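Local coordinates for mandelate racemase/muconate lactonizing enzyme-like protein (Roseovarius sp. TM1035, PDB 3RCY) that probably catalyses a magnesium-dependent reaction of the enolase superfamily that begins with proton abstraction beside a carboxylate, though its own substrate is not established, at residues Q85-T90 with K266-P271; G286-G289 with E293-K296. All blocks are in the same frame, centred on the assembly; numbering follows the deposited sequence.

Contact 1: residues Q85-T90 with K266-P271; sequences QRPDLT and KAEFAP. With RIB (alpha-D-ribofuranose), chain L; RIB (alpha-D-ribofuranose), chain M.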
ATOM      1  N   GLN A  85      -9.096  13.304  26.222  1.00 13.15           N
ATOM      2  CA  GLN A  85      -8.651  11.941  25.888  1.00 12.74           C
ATOM      3  C   GLN A  85      -7.917  11.918  24.540  1.00 12.45           C
ATOM      4  O   GLN A  85      -8.065  10.997  23.732  1.00 12.02           O
ATOM      5  CB  GLN A  85      -9.814  10.923  25.939  1.00 12.77           C
ATOM      6  CG  GLN A  85      -9.348   9.496  26.276  1.00 12.53           C
ATOM      7  CD  GLN A  85     -10.496   8.558  26.583  1.00 13.36           C
ATOM      8  OE1 GLN A  85     -11.130   8.023  25.672  1.00 13.36           O
ATOM      9  NE2 GLN A  85     -10.776   8.358  27.873  1.00 12.37           N
ATOM     10  N   ARG A  86      -7.160  12.984  24.308  1.00 12.56           N
ATOM     11  CA  ARG A  86      -6.101  13.034  23.303  1.00 12.98           C
ATOM     12  C   ARG A  86      -5.001  13.925  23.899  1.00 13.15           C
ATOM     13  O   ARG A  86      -5.263  14.672  24.848  1.00 13.36           O
ATOM     14  CB  ARG A  86      -6.616  13.538  21.936  1.00 12.98           C
ATOM     15  CG  ARG A  86      -7.706  14.620  21.985  1.00 11.49           C
ATOM     16  CD  ARG A  86      -7.186  15.999  22.445  1.00 12.72           C
ATOM     17  NE  ARG A  86      -5.843  16.300  21.947  1.00 11.18           N
ATOM     18  CZ  ARG A  86      -5.561  16.717  20.714  1.00 12.95           C
ATOM     19  NH1 ARG A  86      -6.526  16.904  19.816  1.00 11.11           N
ATOM     20  NH2 ARG A  86      -4.300  16.946  20.374  1.00 11.15           N
ATOM     21  N   PRO A  87      -3.766  13.834  23.376  1.00 13.32           N
ATOM     22  CA  PRO A  87      -2.672  14.523  24.051  1.00 13.26           C
ATOM     23  C   PRO A  87      -2.866  16.040  24.149  1.00 13.68           C
ATOM     24  O   PRO A  87      -3.083  16.696  23.137  1.00 14.32           O
ATOM     25  CB  PRO A  87      -1.452  14.194  23.175  1.00 12.99           C
ATOM     26  CG  PRO A  87      -1.818  12.940  22.462  1.00 10.27           C
ATOM     27  CD  PRO A  87      -3.294  13.083  22.195  1.00 13.20           C
ATOM     28  N   ASP A  88      -2.805  16.570  25.370  1.00 13.45           N
ATOM     29  CA  ASP A  88      -2.767  18.016  25.600  1.00 13.85           C
ATOM     30  C   ASP A  88      -1.348  18.366  26.021  1.00 13.43           C
ATOM     31  O   ASP A  88      -0.931  18.040  27.128  1.00 12.81           O
ATOM     32  CB  ASP A  88      -3.770  18.429  26.690  1.00 14.52           C
ATOM     33  CG  ASP A  88      -3.811  19.946  26.923  1.00 18.26           C
ATOM     34  OD1 ASP A  88      -2.748  20.595  26.970  1.00 15.34           O
ATOM     35  OD2 ASP A  88      -4.921  20.497  27.074  1.00 15.69           O
ATOM     36  N   LEU A  89      -0.610  19.040  25.140  1.00 13.41           N
ATOM     37  CA  LEU A  89       0.812  19.310  25.372  1.00 13.22           C
ATOM     38  C   LEU A  89       1.075  19.981  26.730  1.00 13.20           C
ATOM     39  O   LEU A  89       2.006  19.614  27.451  1.00 12.87           O
ATOM     40  CB  LEU A  89       1.384  20.147  24.226  1.00 13.47           C
ATOM     41  CG  LEU A  89       2.899  20.365  24.225  1.00 15.91           C
ATOM     42  CD1 LEU A  89       3.651  19.055  23.943  1.00 13.51           C
ATOM     43  CD2 LEU A  89       3.257  21.426  23.211  1.00 13.90           C
ATOM     44  N   THR A  90       0.223  20.934  27.092  1.00 12.76           N
ATOM     45  CA  THR A  90       0.404  21.698  28.323  1.00 12.36           C
ATOM     46  C   THR A  90       0.002  20.906  29.577  1.00 12.01           C
ATOM     47  O   THR A  90       0.764  20.857  30.553  1.00 12.15           O
ATOM     48  CB  THR A  90      -0.343  23.057  28.234  1.00 12.61           C
ATOM     49  OG1 THR A  90       0.406  23.948  27.407  1.00 16.72           O
ATOM     50  CG2 THR A  90      -0.531  23.698  29.608  1.00 16.97           C
ATOM     51  N   LYS A 266       2.287   8.066  24.281  1.00 11.56           N
ATOM     52  CA  LYS A 266       2.380   6.974  23.321  1.00 11.66           C
ATOM     53  C   LYS A 266       1.475   7.176  22.100  1.00 11.35           C
ATOM     54  O   LYS A 266       1.766   6.647  21.034  1.00 10.97           O
ATOM     55  CB  LYS A 266       2.068   5.630  24.003  1.00 11.91           C
ATOM     56  CG  LYS A 266       0.638   5.499  24.539  1.00 10.12           C
ATOM     57  CD  LYS A 266       0.550   4.406  25.602  1.00 12.51           C
ATOM     58  CE  LYS A 266      -0.781   4.456  26.367  1.00 10.85           C
ATOM     59  NZ  LYS A 266      -0.993   5.718  27.160  1.00 12.52           N
ATOM     60  N   ALA A 267       0.385   7.935  22.251  1.00 11.38           N
ATOM     61  CA  ALA A 267      -0.504   8.224  21.107  1.00 11.74           C
ATOM     62  C   ALA A 267       0.219   8.970  19.981  1.00 11.85           C
ATOM     63  O   ALA A 267      -0.203   8.911  18.831  1.00 12.05           O
ATOM     64  CB  ALA A 267      -1.753   9.007  21.552  1.00 11.67           C
ATOM     65  N   GLU A 268       1.304   9.669  20.314  1.00 12.10           N
ATOM     66  CA  GLU A 268       2.099  10.380  19.306  1.00 12.22           C
ATOM     67  C   GLU A 268       3.347   9.615  18.899  1.00 12.43           C
ATOM     68  O   GLU A 268       3.766   9.688  17.748  1.00 12.40           O
ATOM     69  CB  GLU A 268       2.463  11.789  19.791  1.00 12.88           C
ATOM     70  CG  GLU A 268       1.256  12.715  19.775  1.00 13.67           C
ATOM     71  CD  GLU A 268       1.556  14.156  20.187  1.00 13.92           C
ATOM     72  OE1 GLU A 268       2.732  14.527  20.402  1.00 13.59           O
ATOM     73  OE2 GLU A 268       0.582  14.930  20.287  1.00 14.29           O
ATOM     74  N   PHE A 269       3.942   8.880  19.839  1.00 11.89           N
ATOM     75  CA  PHE A 269       5.140   8.107  19.513  1.00 12.78           C
ATOM     76  C   PHE A 269       4.837   6.879  18.659  1.00 13.85           C
ATOM     77  O   PHE A 269       5.633   6.512  17.792  1.00 14.34           O
ATOM     78  CB  PHE A 269       5.921   7.735  20.768  1.00 12.29           C
ATOM     79  CG  PHE A 269       6.762   8.857  21.292  1.00 12.64           C
ATOM     80  CD1 PHE A 269       7.990   9.157  20.702  1.00 12.64           C
ATOM     81  CD2 PHE A 269       6.306   9.653  22.342  1.00 12.64           C
ATOM     82  CE1 PHE A 269       8.764  10.233  21.166  1.00 12.67           C
ATOM     83  CE2 PHE A 269       7.068  10.721  22.820  1.00 12.81           C
ATOM     84  CZ  PHE A 269       8.303  11.013  22.226  1.00 12.73           C
ATOM     85  N   ALA A 270       3.677   6.267  18.885  1.00 13.79           N
ATOM     86  CA  ALA A 270       3.292   5.079  18.121  1.00 14.65           C
ATOM     87  C   ALA A 270       3.264   5.305  16.596  1.00 14.04           C
ATOM     88  O   ALA A 270       3.854   4.515  15.856  1.00 14.36           O
ATOM     89  CB  ALA A 270       1.958   4.512  18.625  1.00 15.34           C
ATOM     90  N   PRO A 271       2.585   6.371  16.120  1.00 13.56           N
ATOM     91  CA  PRO A 271       2.585   6.645  14.678  1.00 13.18           C
ATOM     92  C   PRO A 271       3.969   6.955  14.091  1.00 12.84           C
ATOM     93  O   PRO A 271       4.232   6.599  12.942  1.00 13.19           O
ATOM     94  CB  PRO A 271       1.670   7.867  14.548  1.00 13.56           C
ATOM     95  CG  PRO A 271       0.760   7.776  15.730  1.00 14.91           C
ATOM     96  CD  PRO A 271       1.642   7.258  16.830  1.00 13.91           C
TER
HETATM   97  O5  RIB L 505      -2.381  10.739  18.744  1.00 51.35           O
HETATM   98  C5  RIB L 505      -2.015  11.227  17.449  1.00 50.87           C
HETATM   99  C4  RIB L 505      -2.659  12.588  17.260  1.00 51.00           C
HETATM  100  O4  RIB L 505      -3.684  12.487  16.273  1.00 50.85           O
HETATM  101  C3  RIB L 505      -3.308  13.037  18.553  1.00 50.90           C
HETATM  102  O3  RIB L 505      -2.633  14.211  19.041  1.00 51.00           O
HETATM  103  C2  RIB L 505      -4.780  13.239  18.222  1.00 50.83           C
HETATM  104  O2  RIB L 505      -5.235  14.532  18.601  1.00 51.19           O
HETATM  105  C1  RIB L 505      -4.894  13.104  16.713  1.00 51.22           C
HETATM  106  O1  RIB L 505      -6.035  12.322  16.311  1.00 50.78           O
HETATM  107  O5  RIB M 433      -0.630  16.766  13.990  1.00 51.74           O
HETATM  108  C5  RIB M 433      -0.304  15.382  14.146  1.00 51.69           C
HETATM  109  C4  RIB M 433       0.490  15.230  15.431  1.00 51.71           C
HETATM  110  O4  RIB M 433       1.385  14.124  15.332  1.00 51.68           O
HETATM  111  C3  RIB M 433       1.363  16.440  15.682  1.00 51.70           C
HETATM  112  O3  RIB M 433       0.731  17.307  16.607  1.00 51.94           O
HETATM  113  C2  RIB M 433       2.616  15.899  16.308  1.00 51.71           C
HETATM  114  O2  RIB M 433       2.550  16.059  17.722  1.00 51.95           O
HETATM  115  C1  RIB M 433       2.633  14.424  15.964  1.00 51.95           C
HETATM  116  O1  RIB M 433       3.732  14.146  15.088  1.00 51.41           O
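Pro87 and Ala267 bring the two backbones nearest, with their CA atoms 7.3 Å apart; Arg86-Asp88 runs as extended loop, while 266-271 opens helix 266-274. No hydrogen bond links the segments. The contact rests on the Pro87 ring instead: its CG faces the methyl of Ala267 at 4.0 Å, a small group that lets the ring come up to the helix, and its CB lies 3.6 Å from OE2 of Glu268, whose extended chain slants across the ring. Asp88 caps helix 89-110, OD1 accepting weakly from Thr90 N and also from Ala91 N. Loop and cap belong to the N-terminal domain and helix 266-274 to the barrel, so this is the seam between capping domain and barrel typical of the enolase superfamily, here lined by two ribose molecules. Pro271 has no N-H to offer Ala267 O, and O5 of the chain L ribose donates to that carbonyl at 2.8 Å. O2 of the chain M sugar gives Glu268 OE1 a weak bond. The Arg86 chain doubles back (chi1 36°, chi2 72°), letting NE and NH2 grip Pro87 O side-on, each at 3.0 Å; the oxygen lies close to the guanidinium plane. Over one guanidinium face sits O2 of the chain L ribose, 3.0 Å from NH1. NH2 also forms a salt bridge with Glu268 of the second subunit, and the reciprocal pair holds this chain's Glu268 OE2. A leucine in place of Arg86 would probably leave Pro87 O without both donors and the neighbouring subunit's Glu268 without its charge mate.

Contact 2: residues G286-G289 with E293-K296; sequences GRAG and EMKK
The bent chain of Met294 turns its thioether end onto Ala288: the sulfur and its methyl lie against the small alanine methyl, with Ala288 CB 3.7 Å from Met294 CE. Met294 starts with CG beside its backbone N and bends again at chi2 and chi3, which folds CE back toward the preceding short helical turn. The methyl also presses on the carbonyl of Ala288, CE to O 3.3 Å, a close fit for a polarised CH group. Methionine suits the place because its flexible chain can bend back to bring SD and CE onto Ala288, and alanine because its single methyl lets them come so near. Farther out, Met294 rests on Pro283 and Phe325.

Glu293 comes to the same carbonyl by its aliphatic part, CG lying 3.7 Å from Ala288 O, while its CB is 3.6 Å from Gly289 O. With CG anti to the backbone N (chi1 177°), the chain first runs toward Gly289; the bend at chi2, 75°, then swings the buried carboxylate away to a salt bridge with Lys266. Gly289 must be bare here: at its positive phi of 124° a beta carbon would press on the carbonyl O of Ala288 and run into Glu293 CG. A water bridges Gly289 O and Glu293 N, four residues apart, where a direct bond would be the usual pattern at the start of a helix; it donates to Gly289 O at 2.7 Å and accepts from Glu293 N at 3.0 Å.

The whole forms a turn in which a short, weakly bonded helical turn gives way at a positive-phi glycine before helix 290-302 sets off, part of the beta-alpha connection between strands 280-281 and 307-308 in the enolase-superfamily barrel.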
ATOM      1  N   GLY A 286       9.678  14.900  31.178  1.00 13.19           N
ATOM      2  CA  GLY A 286       8.906  15.981  31.817  1.00 13.32           C
ATOM      3  C   GLY A 286       7.814  16.559  30.929  1.00 13.14           C
ATOM      4  O   GLY A 286       7.009  17.375  31.376  1.00 13.70           O
ATOM      5  N   ARG A 287       7.797  16.142  29.668  1.00 12.86           N
ATOM      6  CA  ARG A 287       6.765  16.553  28.725  1.00 12.78           C
ATOM      7  C   ARG A 287       5.869  15.398  28.302  1.00 12.31           C
ATOM      8  O   ARG A 287       4.653  15.555  28.178  1.00 12.74           O
ATOM      9  CB  ARG A 287       7.408  17.167  27.468  1.00 12.89           C
ATOM     10  CG  ARG A 287       6.467  17.206  26.253  1.00 13.58           C
ATOM     11  CD  ARG A 287       7.054  18.023  25.125  1.00 13.27           C
ATOM     12  NE  ARG A 287       6.835  19.458  25.318  1.00 14.11           N
ATOM     13  CZ  ARG A 287       7.637  20.405  24.845  1.00 13.76           C
ATOM     14  NH1 ARG A 287       8.738  20.079  24.176  1.00 14.15           N
ATOM     15  NH2 ARG A 287       7.344  21.681  25.047  1.00 13.93           N
ATOM     16  N   ALA A 288       6.478  14.239  28.070  1.00 12.25           N
ATOM     17  CA  ALA A 288       5.848  13.197  27.267  1.00 12.08           C
ATOM     18  C   ALA A 288       4.884  12.290  28.010  1.00 11.96           C
ATOM     19  O   ALA A 288       4.302  11.390  27.405  1.00 11.93           O
ATOM     20  CB  ALA A 288       6.920  12.369  26.517  1.00 11.69           C
ATOM     21  N   GLY A 289       4.722  12.515  29.311  1.00 12.13           N
ATOM     22  CA  GLY A 289       3.793  11.720  30.113  1.00 12.43           C
ATOM     23  C   GLY A 289       4.422  11.048  31.321  1.00 12.74           C
ATOM     24  O   GLY A 289       3.737  10.332  32.058  1.00 13.30           O
ATOM     25  N   GLU A 293       4.674   6.067  31.261  1.00 12.78           N
ATOM     26  CA  GLU A 293       4.214   6.259  29.882  1.00 12.68           C
ATOM     27  C   GLU A 293       5.373   6.036  28.897  1.00 12.60           C
ATOM     28  O   GLU A 293       5.205   5.387  27.861  1.00 12.70           O
ATOM     29  CB  GLU A 293       3.580   7.656  29.725  1.00 12.55           C
ATOM     30  CG  GLU A 293       3.110   8.016  28.319  1.00 14.77           C
ATOM     31  CD  GLU A 293       1.825   7.326  27.890  1.00 12.43           C
ATOM     32  OE1 GLU A 293       1.292   6.459  28.626  1.00 14.77           O
ATOM     33  OE2 GLU A 293       1.339   7.669  26.795  1.00 14.90           O
ATOM     34  N   MET A 294       6.558   6.531  29.247  1.00 12.36           N
ATOM     35  CA  MET A 294       7.729   6.325  28.397  1.00 12.50           C
ATOM     36  C   MET A 294       8.263   4.888  28.397  1.00 12.31           C
ATOM     37  O   MET A 294       8.885   4.474  27.420  1.00 12.38           O
ATOM     38  CB  MET A 294       8.829   7.353  28.698  1.00 13.07           C
ATOM     39  CG  MET A 294       8.482   8.769  28.190  1.00 10.33           C
ATOM     40  SD  MET A 294       7.951   8.785  26.456  1.00 13.52           S
ATOM     41  CE  MET A 294       6.167   8.733  26.589  1.00  9.67           C
ATOM     42  N   LYS A 295       8.005   4.132  29.471  1.00 11.97           N
ATOM     43  CA  LYS A 295       8.258   2.680  29.468  1.00 11.76           C
ATOM     44  C   LYS A 295       7.386   1.975  28.425  1.00 11.79           C
ATOM     45  O   LYS A 295       7.834   1.053  27.730  1.00 11.64           O
ATOM     46  CB  LYS A 295       8.047   2.060  30.864  1.00 11.72           C
ATOM     47  CG  LYS A 295       9.188   2.312  31.870  1.00 12.89           C
ATOM     48  CD  LYS A 295      10.456   1.475  31.570  1.00 12.03           C
ATOM     49  CE  LYS A 295      10.282  -0.011  31.891  1.00 13.43           C
ATOM     50  NZ  LYS A 295      11.596  -0.747  31.818  1.00 11.71           N
ATOM     51  N   LYS A 296       6.139   2.415  28.314  1.00 11.59           N
ATOM     52  CA  LYS A 296       5.241   1.910  27.283  1.00 11.20           C
ATOM     53  C   LYS A 296       5.814   2.190  25.897  1.00 11.07           C
ATOM     54  O   LYS A 296       5.843   1.300  25.038  1.00 10.87           O
ATOM     55  CB  LYS A 296       3.839   2.516  27.443  1.00 10.96           C
ATOM     56  CG  LYS A 296       3.130   2.112  28.748  1.00 13.32           C
ATOM     57  CD  LYS A 296       1.662   2.556  28.757  1.00 10.67           C
ATOM     58  CE  LYS A 296       0.906   2.002  29.972  1.00 13.71           C
ATOM     59  NZ  LYS A 296      -0.472   2.616  30.105  1.00 10.69           N
TER
HETATM   60  O   HOH W   1       3.404   7.946  33.234  1.00  6.09           O

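In the fold
A salt bridge joins the two contacts directly, Lys266 NZ of contact 1 reaching Glu293 OE1 of contact 2 at 2.8 Å and tying the start of helix 266-274 to helix 290-302; the contact centres are 10 Å apart. Beside it, Phe269 CE2 packs on Ala288 CB at 4.1 Å, and Leu89 CD1 from the N-terminal side touches Arg287 NE at 3.5 Å. Contact 1 lines the ribose pocket itself; the Glu293 side chain stands about 9 Å from a ribose. The magnesium ion is about 13 Å from the Ala288 side chain, yet Arg287 NH1 bonds to the carbonyl of Glu261, one of its ligands. Both contacts also touch the third subunit.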